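Local coordinates for protein DMATS type aromatic prenyltransferase (Micromonospora olivasterospora, PDB 6ZRY) that binds tryptophan and probably transfers a dimethylallyl group to its indole ring, as an aromatic prenyltransferase of the DMATS type, at residues S134-S139 against E144-L149; R29-G34 against D100-R105; I65-N68 against P72-L75. All coordinates share one frame; numbering follows the deposited sequence.

Contact 1: residues S134-S139 against E144-L149; sequences SLVFRS and EFKVYL
The E144 carboxylate sits over one face of the R138 guanidinium, OE1 lying 3.0 Å above that plane and displaced toward its rim. The two flat groups are inclined by 50°, and no N-H of R138 points at the oxygen, so the salt bridge (R138 NH2 to E144 OE1, 3.1 Å) rests on charge alone. A different flat group, the F145 ring, receives L135 CD2 on a slant, 3.5 Å from CE2. S134 CB approaches the Y148 ring in a similarly slanting way, 3.7 Å from CE1, while the Y148 hydroxyl bonds that of Y213. Strands 131-138 and 141-149 form a beta hairpin in the antiparallel sheet of the ABBA barrel. S134 with K146 and V136 with E144 are its hydrogen-bonded pairs here, each closed by two N-H...O bonds; the straightest runs from S134 N to K146 O (2.8 Å, 175°). Between them L135 and F145 make a non-hydrogen-bonded pair, their side chains turned to the sheet face covered by helix 26-36. S134, V136, E144 and K146 occupy the other face. There K146 has CG anti to its carbonyl carbon (chi1 -40°), which sets CG 4.0 Å from V136 CG2, the two chains slanting across each other; beyond it the chain bends at chi2 and carries NZ away, to a salt bridge with D201 and a long one, 3.7 Å, with E144 OE2.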
# COMPACT_ATOMS: atom_id res chain seq x y z
N SER A 134 -5.76 -5.52 0.69
CA SER A 134 -4.39 -5.99 1.07
C SER A 134 -4.51 -7.37 1.72
O SER A 134 -5.29 -7.52 2.63
CB SER A 134 -3.68 -4.98 1.97
OG SER A 134 -2.38 -5.41 2.25
N LEU A 135 -3.79 -8.34 1.19
CA LEU A 135 -3.68 -9.73 1.71
C LEU A 135 -2.37 -9.81 2.46
O LEU A 135 -1.36 -9.38 1.88
CB LEU A 135 -3.70 -10.73 0.56
CG LEU A 135 -4.90 -10.68 -0.39
CD1 LEU A 135 -4.68 -11.55 -1.60
CD2 LEU A 135 -6.16 -11.10 0.31
N VAL A 136 -2.38 -10.26 3.71
CA VAL A 136 -1.19 -10.22 4.59
C VAL A 136 -0.83 -11.64 5.00
O VAL A 136 -1.66 -12.27 5.64
CB VAL A 136 -1.42 -9.32 5.80
CG1 VAL A 136 -0.19 -9.25 6.68
CG2 VAL A 136 -1.89 -7.93 5.38
N PHE A 137 0.38 -12.08 4.67
CA PHE A 137 0.87 -13.48 4.87
C PHE A 137 2.11 -13.50 5.76
O PHE A 137 3.03 -12.71 5.58
CB PHE A 137 1.23 -14.12 3.52
CG PHE A 137 0.22 -13.94 2.43
CD1 PHE A 137 -1.11 -14.24 2.63
CD2 PHE A 137 0.61 -13.50 1.17
CE1 PHE A 137 -2.03 -14.10 1.60
CE2 PHE A 137 -0.31 -13.38 0.14
CZ PHE A 137 -1.63 -13.67 0.37
N ARG A 138 2.16 -14.44 6.69
CA ARG A 138 3.35 -14.67 7.55
C ARG A 138 3.49 -16.15 7.80
O ARG A 138 2.48 -16.87 7.62
CB ARG A 138 3.22 -13.97 8.90
CG ARG A 138 2.51 -12.63 8.84
CD ARG A 138 2.20 -12.09 10.21
NE ARG A 138 1.44 -10.85 10.14
CZ ARG A 138 0.92 -10.21 11.19
NH1 ARG A 138 1.07 -10.70 12.42
NH2 ARG A 138 0.25 -9.09 11.00
N SER A 139 4.70 -16.58 8.17
CA SER A 139 4.96 -17.90 8.80
C SER A 139 4.11 -17.97 10.07
O SER A 139 4.11 -16.99 10.84
CB SER A 139 6.45 -18.12 9.07
OG SER A 139 6.98 -17.09 9.89
N GLU A 144 -4.38 -12.42 6.77
CA GLU A 144 -5.18 -11.27 7.25
C GLU A 144 -5.64 -10.46 6.04
O GLU A 144 -4.91 -10.39 5.05
CB GLU A 144 -4.39 -10.33 8.16
CG GLU A 144 -3.73 -10.99 9.34
CD GLU A 144 -3.09 -10.00 10.32
OE1 GLU A 144 -2.54 -10.46 11.33
OE2 GLU A 144 -3.16 -8.78 10.06
N PHE A 145 -6.80 -9.86 6.14
CA PHE A 145 -7.36 -8.99 5.09
C PHE A 145 -7.38 -7.56 5.60
O PHE A 145 -7.79 -7.32 6.75
CB PHE A 145 -8.74 -9.49 4.71
CG PHE A 145 -8.76 -10.91 4.17
CD1 PHE A 145 -8.86 -12.00 5.03
CD2 PHE A 145 -8.67 -11.16 2.81
CE1 PHE A 145 -8.89 -13.30 4.53
CE2 PHE A 145 -8.69 -12.46 2.32
CZ PHE A 145 -8.81 -13.53 3.18
N LYS A 146 -7.00 -6.62 4.73
CA LYS A 146 -7.16 -5.17 5.00
C LYS A 146 -7.89 -4.56 3.82
O LYS A 146 -7.66 -4.99 2.69
CB LYS A 146 -5.82 -4.45 5.17
CG LYS A 146 -4.78 -5.22 5.96
CD LYS A 146 -5.04 -5.27 7.42
CE LYS A 146 -3.85 -5.81 8.21
NZ LYS A 146 -3.71 -5.12 9.51
N VAL A 147 -8.74 -3.59 4.11
CA VAL A 147 -9.57 -2.87 3.11
C VAL A 147 -9.08 -1.43 3.02
O VAL A 147 -8.99 -0.77 4.09
CB VAL A 147 -11.05 -2.95 3.51
CG1 VAL A 147 -11.94 -2.24 2.51
CG2 VAL A 147 -11.47 -4.39 3.71
N TYR A 148 -8.79 -0.99 1.81
CA TYR A 148 -8.27 0.33 1.47
C TYR A 148 -9.38 1.09 0.75
O TYR A 148 -9.65 0.76 -0.42
CB TYR A 148 -7.01 0.16 0.60
CG TYR A 148 -5.79 -0.13 1.41
CD1 TYR A 148 -5.65 -1.32 2.12
CD2 TYR A 148 -4.80 0.83 1.54
CE1 TYR A 148 -4.52 -1.55 2.91
CE2 TYR A 148 -3.69 0.61 2.33
CZ TYR A 148 -3.55 -0.58 3.02
OH TYR A 148 -2.42 -0.74 3.79
N LEU A 149 -10.00 2.05 1.43
CA LEU A 149 -11.11 2.85 0.85
C LEU A 149 -10.54 4.16 0.36
O LEU A 149 -9.59 4.68 1.00
CB LEU A 149 -12.19 3.07 1.90
CG LEU A 149 -12.82 1.81 2.50
CD1 LEU A 149 -13.85 2.18 3.55
CD2 LEU A 149 -13.47 0.95 1.44

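Contact 2: residues R29-G34 against D100-R105; sequences RNLLAG and DAQARR
L31 and Q102 meet through a single methyl group: CD2 of the leucine lies 3.3 Å from OE1 of the glutamine and 3.6 Å from its CD, the two side chains slanting across each other. The helices stand well apart, with 8.6 Å between the CA atoms of L31 and Q102, and only about 102 Å² of surface is buried between the two segments. The gap is therefore bridged by side chains alone, with no hydrogen bond from one segment to the other. The leucine has CG anti to its carbonyl carbon (chi1 -70°), with CD1 continuing the chain extended and the other branch, CD2, turned to the glutamine, although CB itself does not point at the other helix. In Q102 the bend at chi2 (-53°) folds the amide back, and its rotation about chi3 turns OE1 to R105, one helical turn further on. R105 NH2 donates to Q102 OE1 at 3.0 Å, in the plane of both the amide and the guanidinium and onto a lone pair of the oxygen. This bond would hold the glutamine amide at a set rotation, with its oxygen next to the leucine methyl. The arginine chain runs extended from CG to NE, and the edge of its guanidinium comes within 4.1 Å of L31 CD2, measured from NH2. That same NH2 makes a salt bridge with E27, so a charged link joins the two helices beside the methyl-amide contact. L31 and Q102 both also pack on F145 of strand 141-149, and L31 on P143; helices 26-36 and 88-106 thus lie next to each other on the outer, helical layer of the barrel, with helix 6-21 beyond R29 and L32.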
# COMPACT_ATOMS: atom_id res chain seq x y z
N ARG A 29 -1.91 -18.43 -2.62
CA ARG A 29 -2.08 -18.59 -4.08
C ARG A 29 -3.57 -18.69 -4.42
O ARG A 29 -3.97 -18.16 -5.47
CB ARG A 29 -1.29 -19.79 -4.59
CG ARG A 29 0.20 -19.63 -4.44
CD ARG A 29 0.88 -20.92 -4.77
NE ARG A 29 0.77 -21.19 -6.20
CZ ARG A 29 1.22 -22.28 -6.80
NH1 ARG A 29 1.09 -22.41 -8.11
NH2 ARG A 29 1.78 -23.25 -6.08
N ASN A 30 -4.36 -19.31 -3.55
CA ASN A 30 -5.85 -19.38 -3.69
C ASN A 30 -6.42 -17.97 -3.58
O ASN A 30 -7.35 -17.64 -4.33
CB ASN A 30 -6.48 -20.32 -2.67
CG ASN A 30 -6.27 -21.78 -3.03
OD1 ASN A 30 -5.99 -22.10 -4.19
ND2 ASN A 30 -6.39 -22.67 -2.05
N LEU A 31 -5.89 -17.15 -2.66
CA LEU A 31 -6.44 -15.81 -2.42
C LEU A 31 -6.04 -14.90 -3.59
O LEU A 31 -6.91 -14.16 -4.04
CB LEU A 31 -5.99 -15.29 -1.06
CG LEU A 31 -6.61 -16.02 0.13
CD1 LEU A 31 -5.96 -15.57 1.41
CD2 LEU A 31 -8.10 -15.81 0.19
N LEU A 32 -4.80 -15.00 -4.12
CA LEU A 32 -4.39 -14.19 -5.28
C LEU A 32 -5.30 -14.48 -6.48
O LEU A 32 -5.71 -13.51 -7.17
CB LEU A 32 -2.92 -14.43 -5.61
CG LEU A 32 -2.41 -13.81 -6.92
CD1 LEU A 32 -2.46 -12.26 -6.88
CD2 LEU A 32 -0.99 -14.29 -7.19
N ALA A 33 -5.57 -15.76 -6.79
CA ALA A 33 -6.49 -16.16 -7.88
C ALA A 33 -7.86 -15.50 -7.68
O ALA A 33 -8.40 -14.98 -8.65
CB ALA A 33 -6.61 -17.67 -7.97
N GLY A 34 -8.39 -15.50 -6.45
CA GLY A 34 -9.67 -14.83 -6.12
C GLY A 34 -9.59 -13.34 -6.38
O GLY A 34 -10.50 -12.78 -7.00
N ASP A 100 -16.05 -9.99 0.82
CA ASP A 100 -17.25 -10.44 1.60
C ASP A 100 -17.27 -11.97 1.63
O ASP A 100 -17.53 -12.53 2.69
CB ASP A 100 -18.54 -9.85 1.04
CG ASP A 100 -18.73 -8.37 1.35
OD1 ASP A 100 -17.99 -7.85 2.16
OD2 ASP A 100 -19.62 -7.77 0.76
N ALA A 101 -16.96 -12.62 0.51
CA ALA A 101 -16.87 -14.10 0.43
C ALA A 101 -15.79 -14.60 1.39
O ALA A 101 -16.02 -15.60 2.10
CB ALA A 101 -16.59 -14.53 -1.00
N GLN A 102 -14.64 -13.91 1.44
CA GLN A 102 -13.51 -14.32 2.31
C GLN A 102 -13.86 -14.05 3.78
O GLN A 102 -13.51 -14.89 4.62
CB GLN A 102 -12.24 -13.64 1.84
CG GLN A 102 -11.79 -14.11 0.48
CD GLN A 102 -11.66 -15.61 0.38
OE1 GLN A 102 -11.21 -16.29 1.29
NE2 GLN A 102 -12.07 -16.15 -0.74
N ALA A 103 -14.54 -12.95 4.09
CA ALA A 103 -15.07 -12.70 5.45
C ALA A 103 -15.97 -13.88 5.86
O ALA A 103 -15.82 -14.41 6.98
CB ALA A 103 -15.80 -11.38 5.49
N ARG A 104 -16.88 -14.29 4.98
CA ARG A 104 -17.85 -15.38 5.30
C ARG A 104 -17.07 -16.67 5.54
O ARG A 104 -17.36 -17.35 6.52
CB ARG A 104 -18.89 -15.51 4.20
CG ARG A 104 -19.87 -14.35 4.16
CD ARG A 104 -21.00 -14.64 3.20
NE ARG A 104 -20.73 -14.40 1.80
CZ ARG A 104 -20.87 -13.23 1.17
NH1 ARG A 104 -20.63 -13.15 -0.12
NH2 ARG A 104 -21.24 -12.13 1.83
N ARG A 105 -16.10 -16.96 4.69
CA ARG A 105 -15.33 -18.21 4.73
C ARG A 105 -14.54 -18.32 6.04
O ARG A 105 -14.58 -19.40 6.67
CB ARG A 105 -14.43 -18.27 3.50
CG ARG A 105 -13.64 -19.55 3.39
CD ARG A 105 -12.98 -19.66 2.05
NE ARG A 105 -11.85 -20.57 2.19
CZ ARG A 105 -10.56 -20.25 2.09
NH1 ARG A 105 -9.65 -21.19 2.25
NH2 ARG A 105 -10.17 -19.02 1.80

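Contact 3: residues I65-N68 against P72-L75; sequences IAFN and PPTL
I65-N68 and P72-L75 run antiparallel, their axes 152° apart in direction and 4.6 Å apart at the closest, as the two arms of the beta hairpin formed by strands 61-68 and 71-79. A66 and T74 form the hydrogen-bonded pair: A66 N donates to T74 O and T74 N to A66 O, each bond 2.9 Å long. I65 and L75 form the adjoining non-hydrogen-bonded pair, where I65 CA-H also approaches T74 O. P73 CA-H makes a similar contact with A66 O, 3.2 Å between the heavy atoms. The paired backbone bonds stop here; P72, where the next hydrogen-bonded pair would fall, has no N-H to give. There N68 takes over with its side chain. With CG anti to the carbonyl carbon (chi1 -40°), its amide reaches across the hairpin and ND2 donates twice, to P72 O at 3.0 Å and to T74 OG1 at 3.2 Å. The carbonyl of P72 is met at a tilt of 28° from its plane, and the side chains of N68 and T74 cross nearly at right angles. A water gives a hydrogen bond to N68 OD1 at 2.9 Å and a weak one links it with T74 OG1. An alanine in place of N68 would leave P72 O and T74 OG1 without this donor and is likely to slacken the hairpin near its turn. The P73 ring is held by apolar contacts instead, flanked by I65, whose CG1 lies 3.8 Å from P73 CB, and by F67, whose ring meets P73 CG obliquely. Polar groups of N68 and T74 thus bond each other and the water, while P73 packs against I65 and F67; the N68 side-chain amide gives P72 O a donor of the kind a strand-to-strand backbone bond would have supplied.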
# COMPACT_ATOMS: atom_id res chain seq x y z
N ILE A 65 7.40 -6.90 0.86
CA ILE A 65 8.00 -7.69 1.93
C ILE A 65 8.42 -6.72 3.04
O ILE A 65 9.08 -5.74 2.76
CB ILE A 65 9.11 -8.60 1.39
CG1 ILE A 65 9.75 -9.41 2.51
CG2 ILE A 65 10.12 -7.86 0.55
CD1 ILE A 65 10.39 -10.70 2.02
N ALA A 66 7.92 -6.98 4.23
CA ALA A 66 8.15 -6.19 5.45
C ALA A 66 9.13 -6.94 6.32
O ALA A 66 8.81 -8.05 6.74
CB ALA A 66 6.84 -5.92 6.15
N PHE A 67 10.27 -6.32 6.61
CA PHE A 67 11.28 -6.83 7.55
C PHE A 67 11.00 -6.24 8.91
O PHE A 67 10.90 -5.03 9.01
CB PHE A 67 12.67 -6.52 7.03
CG PHE A 67 12.90 -7.06 5.65
CD1 PHE A 67 13.32 -8.36 5.47
CD2 PHE A 67 12.74 -6.25 4.54
CE1 PHE A 67 13.52 -8.86 4.20
CE2 PHE A 67 12.97 -6.74 3.28
CZ PHE A 67 13.38 -8.04 3.11
N ASN A 68 10.79 -7.11 9.89
CA ASN A 68 10.28 -6.80 11.25
C ASN A 68 11.39 -7.19 12.23
O ASN A 68 11.95 -8.25 12.04
CB ASN A 68 8.98 -7.57 11.57
CG ASN A 68 7.98 -7.67 10.42
OD1 ASN A 68 7.43 -6.65 9.98
ND2 ASN A 68 7.69 -8.90 9.97
N PRO A 72 9.86 -13.17 11.48
CA PRO A 72 10.16 -13.46 10.07
C PRO A 72 9.49 -12.41 9.19
O PRO A 72 8.60 -11.73 9.65
CB PRO A 72 9.58 -14.86 9.84
CG PRO A 72 9.45 -15.45 11.24
CD PRO A 72 9.17 -14.27 12.14
N PRO A 73 9.91 -12.21 7.93
CA PRO A 73 9.30 -11.17 7.09
C PRO A 73 7.82 -11.43 6.79
O PRO A 73 7.42 -12.56 6.68
CB PRO A 73 10.12 -11.19 5.79
CG PRO A 73 11.42 -11.87 6.20
CD PRO A 73 11.01 -12.88 7.25
N THR A 74 7.06 -10.36 6.64
CA THR A 74 5.64 -10.38 6.29
C THR A 74 5.51 -10.12 4.78
O THR A 74 6.02 -9.12 4.32
CB THR A 74 4.85 -9.38 7.13
OG1 THR A 74 4.99 -9.72 8.51
CG2 THR A 74 3.38 -9.37 6.77
N LEU A 75 4.80 -10.98 4.07
CA LEU A 75 4.54 -10.81 2.62
C LEU A 75 3.12 -10.25 2.47
O LEU A 75 2.22 -10.73 3.17
CB LEU A 75 4.75 -12.18 1.98
CG LEU A 75 4.42 -12.40 0.51
CD1 LEU A 75 5.16 -11.42 -0.39
CD2 LEU A 75 4.78 -13.83 0.14
O HOH W 1 4.68 -6.35 9.04

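Contacts 1 and 3 belong to the same antiparallel sheet: strands 131-138 and 71-79 are neighbours, joined where F137 N lies 2.7 Å from L75 O, a probable hydrogen bond, and where the V136 and T74 methyls pack (CG1 to CG2, 3.6 Å). Contact 2 covers contact 1 from outside, with F145 CZ 3.7 Å from Q102 CB and 3.8 Å from L31 CD2. It does not touch contact 3, the nearest atoms being about 9 Å apart. The bound tryptophan lies about 8 Å from the Y148 side chain and about 12 Å from that of A66. Y148 also stacks edge-to-face with F197, a residue of the tryptophan pocket.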